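G-protein alpha subunit Galpha7 (Naegleria fowleri, PDB 6NE6) probably binds and hydrolyses GTP as the alpha subunit of a heterotrimeric G protein, relaying signals from membrane receptors. Local coordinates at residues E124-D129 with C213-S218. Residues are numbered along the deposited sequence; the frame is centred on the assembly and turned at random.
Sequences EFQIED and CYEDDS. With EDO (1,2-ethanediol), chain D; EDO (1,2-ethanediol), chain H.
Gln126 and Glu215 meet through two bent side chains. In Gln126, CG stands beside the backbone N (chi1 -59°) and a bend at chi2 carries the amide across to residues 213-215. In Glu215, CG lies anti to the backbone N (chi1 178°), and a bend at chi2 brings the carboxylate back to Gln126 and Phe125. The two chains cross at a slant, with amide and carboxylate planes 63° apart. Gln126 CG packs 4.0 Å from Glu215 CB. Gln126 NE2 lies over the face of the Tyr214-Glu215 peptide, 3.7 Å from Tyr214 C. Glu215 OE1 sits at the edge of the Phe125 ring, near its plane, 4.3 Å from CD1.

No direct hydrogen bond joins the two segments; three waters bridge the loops instead. One water accepts from Gln126 NE2 and lies within hydrogen-bonding distance of both Glu124 O and Glu215 OE1. A second accepts from Gln126 N and donates to Glu215 OE1 at 2.6 Å. A third donates to Gln126 OE1 at 2.8 Å and weakly to Cys213 O. Gln126 OE1 also accepts from O2 of the 1,2-ethanediol of chain D at 3.0 Å; this molecule probably comes from the crystallisation liquor. Gln126 NE2 hydrogen-bonds to Lys212 O, just before residues 213-218, which helps fix the amide.

Gln126 is the centre of an inverse gamma turn, and Tyr214 to Asp217 form a type I beta turn. This small, hydrated surface contact probably spans the cleft between the helical and Ras-like domains, which Asp129, salt-bridged to Lys249, links nearby. Residues 124-129 link helix 113-120 to helix 131-136, and Phe125 and Ile127 rest on helix 39-66. Residues 213-218 lie between strand 199-205, inside the mixed sheet of the P-loop NTPase fold, and helix 221-235.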
loop_
_atom_site.group_PDB
_atom_site.type_symbol
_atom_site.label_atom_id
_atom_site.label_comp_id
_atom_site.label_asym_id
_atom_site.label_seq_id
_atom_site.Cartn_x
_atom_site.Cartn_y
_atom_site.Cartn_z
ATOM N N GLU A 124 -5.200 -8.200 13.338
ATOM C CA GLU A 124 -6.090 -7.630 14.337
ATOM C C GLU A 124 -5.667 -6.237 14.770
ATOM O O GLU A 124 -6.451 -5.563 15.448
ATOM C CB GLU A 124 -6.162 -8.558 15.554
ATOM C CG GLU A 124 -6.687 -9.960 15.227
ATOM C CD GLU A 124 -6.783 -10.852 16.461
ATOM O OE1 GLU A 124 -7.162 -10.344 17.537
ATOM O OE2 GLU A 124 -6.474 -12.062 16.358
ATOM N N PHE A 125 -4.472 -5.794 14.373
ATOM C CA PHE A 125 -3.862 -4.561 14.852
ATOM C C PHE A 125 -3.422 -3.700 13.674
ATOM O O PHE A 125 -3.411 -4.131 12.514
ATOM C CB PHE A 125 -2.681 -4.869 15.783
ATOM C CG PHE A 125 -3.040 -5.809 16.889
ATOM C CD1 PHE A 125 -3.839 -5.380 17.942
ATOM C CD2 PHE A 125 -2.601 -7.127 16.875
ATOM C CE1 PHE A 125 -4.193 -6.238 18.963
ATOM C CE2 PHE A 125 -2.958 -7.997 17.902
ATOM C CZ PHE A 125 -3.754 -7.549 18.943
ATOM N N GLN A 126 -3.053 -2.459 13.983
ATOM C CA GLN A 126 -2.741 -1.471 12.954
ATOM C C GLN A 126 -1.229 -1.436 12.721
ATOM O O GLN A 126 -0.517 -0.505 13.087
ATOM C CB GLN A 126 -3.307 -0.108 13.347
ATOM C CG GLN A 126 -4.831 -0.110 13.547
ATOM C CD GLN A 126 -5.598 -0.507 12.286
ATOM O OE1 GLN A 126 -5.296 -0.045 11.178
ATOM N NE2 GLN A 126 -6.582 -1.384 12.451
ATOM N N ILE A 127 -0.764 -2.488 12.051
ATOM C CA ILE A 127 0.648 -2.745 11.783
ATOM C C ILE A 127 0.868 -2.671 10.277
ATOM O O ILE A 127 0.135 -3.303 9.512
ATOM C CB ILE A 127 1.058 -4.128 12.313
ATOM C CG1 ILE A 127 0.852 -4.200 13.825
ATOM C CG2 ILE A 127 2.510 -4.433 11.984
ATOM C CD1 ILE A 127 0.971 -5.591 14.360
ATOM N N GLU A 128 1.870 -1.903 9.854
ATOM C CA GLU A 128 2.137 -1.755 8.428
ATOM C C GLU A 128 2.464 -3.104 7.805
ATOM O O GLU A 128 3.049 -3.980 8.450
ATOM C CB GLU A 128 3.304 -0.792 8.191
ATOM C CG GLU A 128 3.050 0.618 8.698
ATOM C CD GLU A 128 2.005 1.351 7.873
ATOM O OE1 GLU A 128 1.991 1.163 6.638
ATOM O OE2 GLU A 128 1.200 2.105 8.458
ATOM N N ASP A 129 2.108 -3.260 6.521
ATOM C CA ASP A 129 2.455 -4.491 5.808
ATOM C C ASP A 129 3.958 -4.764 5.850
ATOM O O ASP A 129 4.380 -5.922 5.934
ATOM C CB ASP A 129 1.997 -4.431 4.346
ATOM C CG ASP A 129 0.497 -4.559 4.187
ATOM O OD1 ASP A 129 -0.203 -4.910 5.158
ATOM O OD2 ASP A 129 0.025 -4.313 3.063
ATOM N N CYS A 213 -10.684 -1.210 10.012
ATOM C CA CYS A 213 -10.369 0.116 9.487
ATOM C C CYS A 213 -9.508 0.917 10.451
ATOM O O CYS A 213 -8.562 1.599 10.034
ATOM C CB CYS A 213 -11.654 0.890 9.199
ATOM S SG CYS A 213 -12.523 0.259 7.770
ATOM N N TYR A 214 -9.866 0.902 11.734
ATOM C CA TYR A 214 -9.166 1.657 12.761
ATOM C C TYR A 214 -9.069 0.821 14.023
ATOM O O TYR A 214 -9.860 -0.103 14.246
ATOM C CB TYR A 214 -9.893 2.961 13.113
ATOM C CG TYR A 214 -10.081 3.892 11.959
ATOM C CD1 TYR A 214 -9.068 4.760 11.574
ATOM C CD2 TYR A 214 -11.280 3.913 11.248
ATOM C CE1 TYR A 214 -9.237 5.617 10.508
ATOM C CE2 TYR A 214 -11.460 4.774 10.184
ATOM C CZ TYR A 214 -10.435 5.623 9.819
ATOM O OH TYR A 214 -10.609 6.478 8.751
ATOM N N GLU A 215 -8.139 1.208 14.894
ATOM C CA GLU A 215 -7.980 0.470 16.141
ATOM C C GLU A 215 -9.239 0.547 17.003
ATOM O O GLU A 215 -9.605 -0.435 17.656
ATOM C CB GLU A 215 -6.761 0.981 16.906
ATOM C CG GLU A 215 -6.540 0.301 18.263
ATOM C CD GLU A 215 -6.247 -1.202 18.170
ATOM O OE1 GLU A 215 -5.955 -1.714 17.066
ATOM O OE2 GLU A 215 -6.302 -1.875 19.225
ATOM N N ASP A 216 -9.926 1.694 17.007
ATOM C CA ASP A 216 -11.112 1.886 17.847
ATOM C C ASP A 216 -12.409 1.769 17.050
ATOM O O ASP A 216 -13.382 2.487 17.302
ATOM C CB ASP A 216 -11.042 3.234 18.568
ATOM C CG ASP A 216 -11.148 4.423 17.616
ATOM O OD1 ASP A 216 -10.731 4.301 16.451
ATOM O OD2 ASP A 216 -11.635 5.492 18.044
ATOM N N ASP A 217 -12.451 0.867 16.074
ATOM C CA ASP A 217 -13.641 0.677 15.266
ATOM C C ASP A 217 -13.675 -0.787 14.850
ATOM O O ASP A 217 -12.629 -1.422 14.711
ATOM C CB ASP A 217 -13.632 1.637 14.059
ATOM C CG ASP A 217 -15.012 1.831 13.441
ATOM O OD1 ASP A 217 -15.492 0.907 12.751
ATOM O OD2 ASP A 217 -15.622 2.909 13.638
ATOM N N SER A 218 -14.879 -1.332 14.696
ATOM C CA SER A 218 -15.029 -2.730 14.303
ATOM C C SER A 218 -15.268 -2.914 12.810
ATOM O O SER A 218 -15.365 -4.056 12.352
ATOM C CB SER A 218 -16.174 -3.385 15.091
ATOM O OG SER A 218 -15.816 -3.563 16.456
HETATM C C1 EDO D . -1.638 0.430 7.903
HETATM O O1 EDO D . -2.932 0.659 7.327
HETATM C C2 EDO D . -1.751 0.459 9.422
HETATM O O2 EDO D . -2.629 -0.594 9.838
HETATM C C1 EDO H . -12.661 -1.461 19.595
HETATM O O1 EDO H . -13.377 -2.154 20.625
HETATM C C2 EDO H . -13.233 -1.851 18.239
HETATM O O2 EDO H . -14.639 -1.578 18.221
HETATM O O HOH W 1 -7.346 -2.912 14.814
HETATM O O HOH W 2 -3.410 -1.585 16.767
HETATM O O HOH W 3 -5.695 2.755 11.251
#